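Local coordinates for protein lovastatin nonaketide synthase, polyketide synthase component (Aspergillus terreus, PDB 7CPX) that builds the nonaketide core of lovastatin, dihydromonacolin L, from malonyl-CoA through repeated condensation, methylation and reduction, working together with its partner enoyl reductase LovC, at residues A[1962-1970]-A[2025-2036]. The protein carries 2 engineered substitutions. Sequence-based numbering, arbitrary orientation.
Sequences TDSILVLNP and LPRGVQALVDLS
Strands 1964-1968 and 2031-2034 run parallel, their axes 4.7 Å apart and 16° off alignment, joined by backbone bonds from both N and O of Leu1966 and Leu1968: Leu1966 N to Ala2031 O and Val2033 N to Leu1966 O, each 2.9 Å, then Leu1968 N to Val2033 O and a longer Leu2035 N to Leu1968 O. On one face Ile1965 CG2 meets Ala2031 CB at 3.7 Å, and Val1967 lies alongside Val2033 while its CG1 also touches Leu2035 CD1; Ile1953 of helix 1935-1953 covers Ile1965, Ala2031 and Val2033. On the other face Leu1966, its CG anti to N (chi1 175°), runs beside Leu2032; its CD2 lies 4.1 Å from Leu2032 CD1 and 4.0 Å from Leu2025 CD2, and its CB rests against both methyls of Val2029. Gln2030, bent at chi2, brings OE1 to Ser1964 N (3.1 Å), and its own N donates to Ser1964 O. Asn1969 ND2 reaches Ser2036 OG at 3.0 Å in the plane of its amide; that hydroxyl also bonds Asp2038 O. Asp2034 OD1 takes Ser2036 N in an Asx turn, and OD2 hydrogen-bonds to Thr2045 OG1 of helix 2041-2051, which packs on Leu2032 and Leu1968. Strand 1988-1993 bonds the other edge of 1964-1968 in a five-stranded, Rossmann-like parallel sheet (order 3-2-1-4-5). Branched apolar side chains fill both faces, backbone bonds hold the register, and one side-chain amide closes each end.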
ATOM      1  N   THR A1962     -13.429  21.613  45.757  1.00124.95           N
ATOM      2  CA  THR A1962     -12.084  22.007  45.365  1.00124.95           C
ATOM      3  C   THR A1962     -11.752  23.354  45.989  1.00124.95           C
ATOM      4  O   THR A1962     -12.638  24.157  46.295  1.00124.95           O
ATOM      5  CB  THR A1962     -11.936  22.089  43.840  1.00124.95           C
ATOM      6  OG1 THR A1962     -12.906  23.002  43.311  1.00124.95           O
ATOM      7  CG2 THR A1962     -12.129  20.720  43.206  1.00124.95           C
ATOM      8  N   ASP A1963     -10.453  23.589  46.173  1.00126.47           N
ATOM      9  CA  ASP A1963      -9.953  24.876  46.637  1.00126.47           C
ATOM     10  C   ASP A1963      -9.440  25.753  45.505  1.00126.47           C
ATOM     11  O   ASP A1963      -9.355  26.974  45.679  1.00126.47           O
ATOM     12  CB  ASP A1963      -8.830  24.671  47.659  1.00126.47           C
ATOM     13  CG  ASP A1963      -9.273  23.849  48.854  1.00126.47           C
ATOM     14  OD1 ASP A1963     -10.475  23.890  49.193  1.00126.47           O
ATOM     15  OD2 ASP A1963      -8.420  23.162  49.455  1.00126.47           O
ATOM     16  N   SER A1964      -9.097  25.168  44.358  1.00121.41           N
ATOM     17  CA  SER A1964      -8.663  25.933  43.199  1.00121.41           C
ATOM     18  C   SER A1964      -8.941  25.124  41.940  1.00121.41           C
ATOM     19  O   SER A1964      -8.756  23.905  41.924  1.00121.41           O
ATOM     20  CB  SER A1964      -7.175  26.284  43.285  1.00121.41           C
ATOM     21  OG  SER A1964      -6.757  27.007  42.141  1.00121.41           O
ATOM     22  N   ILE A1965      -9.386  25.817  40.890  1.00119.79           N
ATOM     23  CA  ILE A1965      -9.690  25.195  39.608  1.00119.79           C
ATOM     24  C   ILE A1965      -9.108  26.048  38.490  1.00119.79           C
ATOM     25  O   ILE A1965      -8.784  27.223  38.675  1.00119.79           O
ATOM     26  CB  ILE A1965     -11.208  25.003  39.389  1.00119.79           C
ATOM     27  CG1 ILE A1965     -11.908  26.354  39.204  1.00119.79           C
ATOM     28  CG2 ILE A1965     -11.815  24.249  40.558  1.00119.79           C
ATOM     29  CD1 ILE A1965     -13.386  26.238  38.930  1.00119.79           C
ATOM     30  N   LEU A1966      -8.992  25.437  37.313  1.00115.70           N
ATOM     31  CA  LEU A1966      -8.511  26.106  36.113  1.00115.70           C
ATOM     32  C   LEU A1966      -9.551  25.960  35.015  1.00115.70           C
ATOM     33  O   LEU A1966     -10.070  24.862  34.794  1.00115.70           O
ATOM     34  CB  LEU A1966      -7.173  25.519  35.656  1.00115.70           C
ATOM     35  CG  LEU A1966      -6.610  26.055  34.337  1.00115.70           C
ATOM     36  CD1 LEU A1966      -6.316  27.540  34.436  1.00115.70           C
ATOM     37  CD2 LEU A1966      -5.360  25.290  33.942  1.00115.70           C
ATOM     38  N   VAL A1967      -9.850  27.062  34.334  1.00117.22           N
ATOM     39  CA  VAL A1967     -10.794  27.085  33.222  1.00117.22           C
ATOM     40  C   VAL A1967     -10.021  27.486  31.976  1.00117.22           C
ATOM     41  O   VAL A1967      -9.369  28.539  31.956  1.00117.22           O
ATOM     42  CB  VAL A1967     -11.960  28.050  33.481  1.00117.22           C
ATOM     43  CG1 VAL A1967     -12.988  27.939  32.370  1.00117.22           C
ATOM     44  CG2 VAL A1967     -12.594  27.765  34.829  1.00117.22           C
ATOM     45  N   LEU A1968     -10.113  26.664  30.937  1.00113.05           N
ATOM     46  CA  LEU A1968      -9.292  26.805  29.743  1.00113.05           C
ATOM     47  C   LEU A1968     -10.100  27.431  28.614  1.00113.05           C
ATOM     48  O   LEU A1968     -11.205  26.976  28.304  1.00113.05           O
ATOM     49  CB  LEU A1968      -8.741  25.448  29.305  1.00113.05           C
ATOM     50  CG  LEU A1968      -7.972  25.426  27.981  1.00113.05           C
ATOM     51  CD1 LEU A1968      -6.829  26.425  28.000  1.00113.05           C
ATOM     52  CD2 LEU A1968      -7.452  24.028  27.695  1.00113.05           C
ATOM     53  N   ASN A1969      -9.535  28.471  28.008  1.00114.11           N
ATOM     54  CA  ASN A1969     -10.126  29.157  26.865  1.00114.11           C
ATOM     55  C   ASN A1969     -11.621  29.438  27.052  1.00114.11           C
ATOM     56  O   ASN A1969     -12.438  29.042  26.219  1.00114.11           O
ATOM     57  CB  ASN A1969      -9.894  28.357  25.592  1.00114.11           C
ATOM     58  CG  ASN A1969     -10.251  29.135  24.343  1.00114.11           C
ATOM     59  OD1 ASN A1969     -10.343  30.362  24.367  1.00114.11           O
ATOM     60  ND2 ASN A1969     -10.453  28.425  23.241  1.00114.11           N
ATOM     61  N   PRO A1970     -12.006  30.113  28.130  1.00117.76           N
ATOM     62  CA  PRO A1970     -13.392  30.544  28.269  1.00117.76           C
ATOM     63  C   PRO A1970     -13.623  31.848  27.529  1.00117.76           C
ATOM     64  O   PRO A1970     -12.669  32.593  27.258  1.00117.76           O
ATOM     65  CB  PRO A1970     -13.548  30.725  29.782  1.00117.76           C
ATOM     66  CG  PRO A1970     -12.202  31.176  30.215  1.00117.76           C
ATOM     67  CD  PRO A1970     -11.213  30.460  29.323  1.00117.76           C
ATOM     68  N   LEU A2025       1.417  26.419  34.589  1.00107.30           N
ATOM     69  CA  LEU A2025       0.147  26.103  35.222  1.00107.30           C
ATOM     70  C   LEU A2025       0.312  26.059  36.740  1.00107.30           C
ATOM     71  O   LEU A2025       1.273  25.464  37.242  1.00107.30           O
ATOM     72  CB  LEU A2025      -0.396  24.762  34.726  1.00107.30           C
ATOM     73  CG  LEU A2025      -0.751  24.646  33.243  1.00107.30           C
ATOM     74  CD1 LEU A2025      -1.489  23.346  32.992  1.00107.30           C
ATOM     75  CD2 LEU A2025      -1.585  25.825  32.781  1.00107.30           C
ATOM     76  N   PRO A2026      -0.597  26.672  37.500  1.00114.46           N
ATOM     77  CA  PRO A2026      -0.511  26.569  38.961  1.00114.46           C
ATOM     78  C   PRO A2026      -0.709  25.134  39.422  1.00114.46           C
ATOM     79  O   PRO A2026      -1.482  24.374  38.835  1.00114.46           O
ATOM     80  CB  PRO A2026      -1.641  27.481  39.451  1.00114.46           C
ATOM     81  CG  PRO A2026      -2.602  27.532  38.318  1.00114.46           C
ATOM     82  CD  PRO A2026      -1.774  27.448  37.074  1.00114.46           C
ATOM     83  N   ARG A2027       0.003  24.767  40.488  1.00116.68           N
ATOM     84  CA  ARG A2027      -0.059  23.408  41.006  1.00116.68           C
ATOM     85  C   ARG A2027      -1.190  23.202  42.004  1.00116.68           C
ATOM     86  O   ARG A2027      -1.449  22.057  42.390  1.00116.68           O
ATOM     87  CB  ARG A2027       1.274  23.038  41.659  1.00116.68           C
ATOM     88  CG  ARG A2027       2.484  23.209  40.749  1.00116.68           C
ATOM     89  CD  ARG A2027       2.338  22.408  39.463  1.00116.68           C
ATOM     90  NE  ARG A2027       3.539  22.470  38.638  1.00116.68           N
ATOM     91  CZ  ARG A2027       4.583  21.662  38.766  1.00116.68           C
ATOM     92  NH1 ARG A2027       4.618  20.715  39.691  1.00116.68           N
ATOM     93  NH2 ARG A2027       5.620  21.808  37.945  1.00116.68           N
ATOM     94  N   GLY A2028      -1.865  24.268  42.427  1.00120.27           N
ATOM     95  CA  GLY A2028      -2.981  24.132  43.344  1.00120.27           C
ATOM     96  C   GLY A2028      -4.292  23.748  42.698  1.00120.27           C
ATOM     97  O   GLY A2028      -5.268  23.495  43.411  1.00120.27           O
ATOM     98  N   VAL A2029      -4.335  23.689  41.368  1.00118.70           N
ATOM     99  CA  VAL A2029      -5.574  23.377  40.669  1.00118.70           C
ATOM    100  C   VAL A2029      -5.980  21.940  40.962  1.00118.70           C
ATOM    101  O   VAL A2029      -5.155  21.019  40.907  1.00118.70           O
ATOM    102  CB  VAL A2029      -5.413  23.609  39.160  1.00118.70           C
ATOM    103  CG1 VAL A2029      -6.587  23.010  38.405  1.00118.70           C
ATOM    104  CG2 VAL A2029      -5.294  25.092  38.869  1.00118.70           C
ATOM    105  N   GLN A2030      -7.260  21.745  41.276  1.00122.06           N
ATOM    106  CA  GLN A2030      -7.817  20.423  41.513  1.00122.06           C
ATOM    107  C   GLN A2030      -8.817  19.999  40.450  1.00122.06           C
ATOM    108  O   GLN A2030      -9.146  18.810  40.374  1.00122.06           O
ATOM    109  CB  GLN A2030      -8.498  20.376  42.890  1.00122.06           C
ATOM    110  CG  GLN A2030      -7.537  20.521  44.059  1.00122.06           C
ATOM    111  CD  GLN A2030      -8.163  21.234  45.239  1.00122.06           C
ATOM    112  OE1 GLN A2030      -8.900  22.205  45.070  1.00122.06           O
ATOM    113  NE2 GLN A2030      -7.876  20.755  46.443  1.00122.06           N
ATOM    114  N   ALA A2031      -9.308  20.929  39.633  1.00119.16           N
ATOM    115  CA  ALA A2031     -10.257  20.615  38.578  1.00119.16           C
ATOM    116  C   ALA A2031      -9.924  21.426  37.336  1.00119.16           C
ATOM    117  O   ALA A2031      -9.403  22.543  37.422  1.00119.16           O
ATOM    118  CB  ALA A2031     -11.700  20.896  39.014  1.00119.16           C
ATOM    119  N   LEU A2032     -10.227  20.843  36.179  1.00114.35           N
ATOM    120  CA  LEU A2032     -10.032  21.484  34.887  1.00114.35           C
ATOM    121  C   LEU A2032     -11.369  21.574  34.169  1.00114.35           C
ATOM    122  O   LEU A2032     -12.105  20.584  34.090  1.00114.35           O
ATOM    123  CB  LEU A2032      -9.026  20.709  34.034  1.00114.35           C
ATOM    124  CG  LEU A2032      -8.804  21.247  32.618  1.00114.35           C
ATOM    125  CD1 LEU A2032      -8.280  22.671  32.657  1.00114.35           C
ATOM    126  CD2 LEU A2032      -7.851  20.353  31.847  1.00114.35           C
ATOM    127  N   VAL A2033     -11.675  22.756  33.647  1.00117.62           N
ATOM    128  CA  VAL A2033     -12.920  23.017  32.937  1.00117.62           C
ATOM    129  C   VAL A2033     -12.531  23.530  31.557  1.00117.62           C
ATOM    130  O   VAL A2033     -12.190  24.706  31.394  1.00117.62           O
ATOM    131  CB  VAL A2033     -13.807  24.023  33.678  1.00117.62           C
ATOM    132  CG1 VAL A2033     -15.083  24.276  32.901  1.00117.62           C
ATOM    133  CG2 VAL A2033     -14.119  23.517  35.075  1.00117.62           C
ATOM    134  N   ASP A2034     -12.572  22.651  30.560  1.00116.83           N
ATOM    135  CA  ASP A2034     -12.200  23.014  29.195  1.00116.83           C
ATOM    136  C   ASP A2034     -13.444  23.532  28.484  1.00116.83           C
ATOM    137  O   ASP A2034     -14.303  22.755  28.061  1.00116.83           O
ATOM    138  CB  ASP A2034     -11.597  21.821  28.463  1.00116.83           C
ATOM    139  CG  ASP A2034     -11.195  22.153  27.039  1.00116.83           C
ATOM    140  OD1 ASP A2034     -11.263  23.340  26.658  1.00116.83           O
ATOM    141  OD2 ASP A2034     -10.809  21.224  26.298  1.00116.83           O
ATOM    142  N   LEU A2035     -13.540  24.852  28.353  1.00117.81           N
ATOM    143  CA  LEU A2035     -14.619  25.494  27.618  1.00117.81           C
ATOM    144  C   LEU A2035     -14.205  25.868  26.204  1.00117.81           C
ATOM    145  O   LEU A2035     -14.934  26.602  25.529  1.00117.81           O
ATOM    146  CB  LEU A2035     -15.102  26.737  28.367  1.00117.81           C
ATOM    147  CG  LEU A2035     -15.511  26.514  29.824  1.00117.81           C
ATOM    148  CD1 LEU A2035     -16.138  27.772  30.399  1.00117.81           C
ATOM    149  CD2 LEU A2035     -16.465  25.339  29.949  1.00117.81           C
ATOM    150  N   SER A2036     -13.053  25.385  25.744  1.00115.48           N
ATOM    151  CA  SER A2036     -12.587  25.684  24.398  1.00115.48           C
ATOM    152  C   SER A2036     -13.549  25.104  23.373  1.00115.48           C
ATOM    153  O   SER A2036     -13.599  23.884  23.180  1.00115.48           O
ATOM    154  CB  SER A2036     -11.180  25.129  24.181  1.00115.48           C
ATOM    155  OG  SER A2036     -10.684  25.484  22.902  1.00115.48           O
TER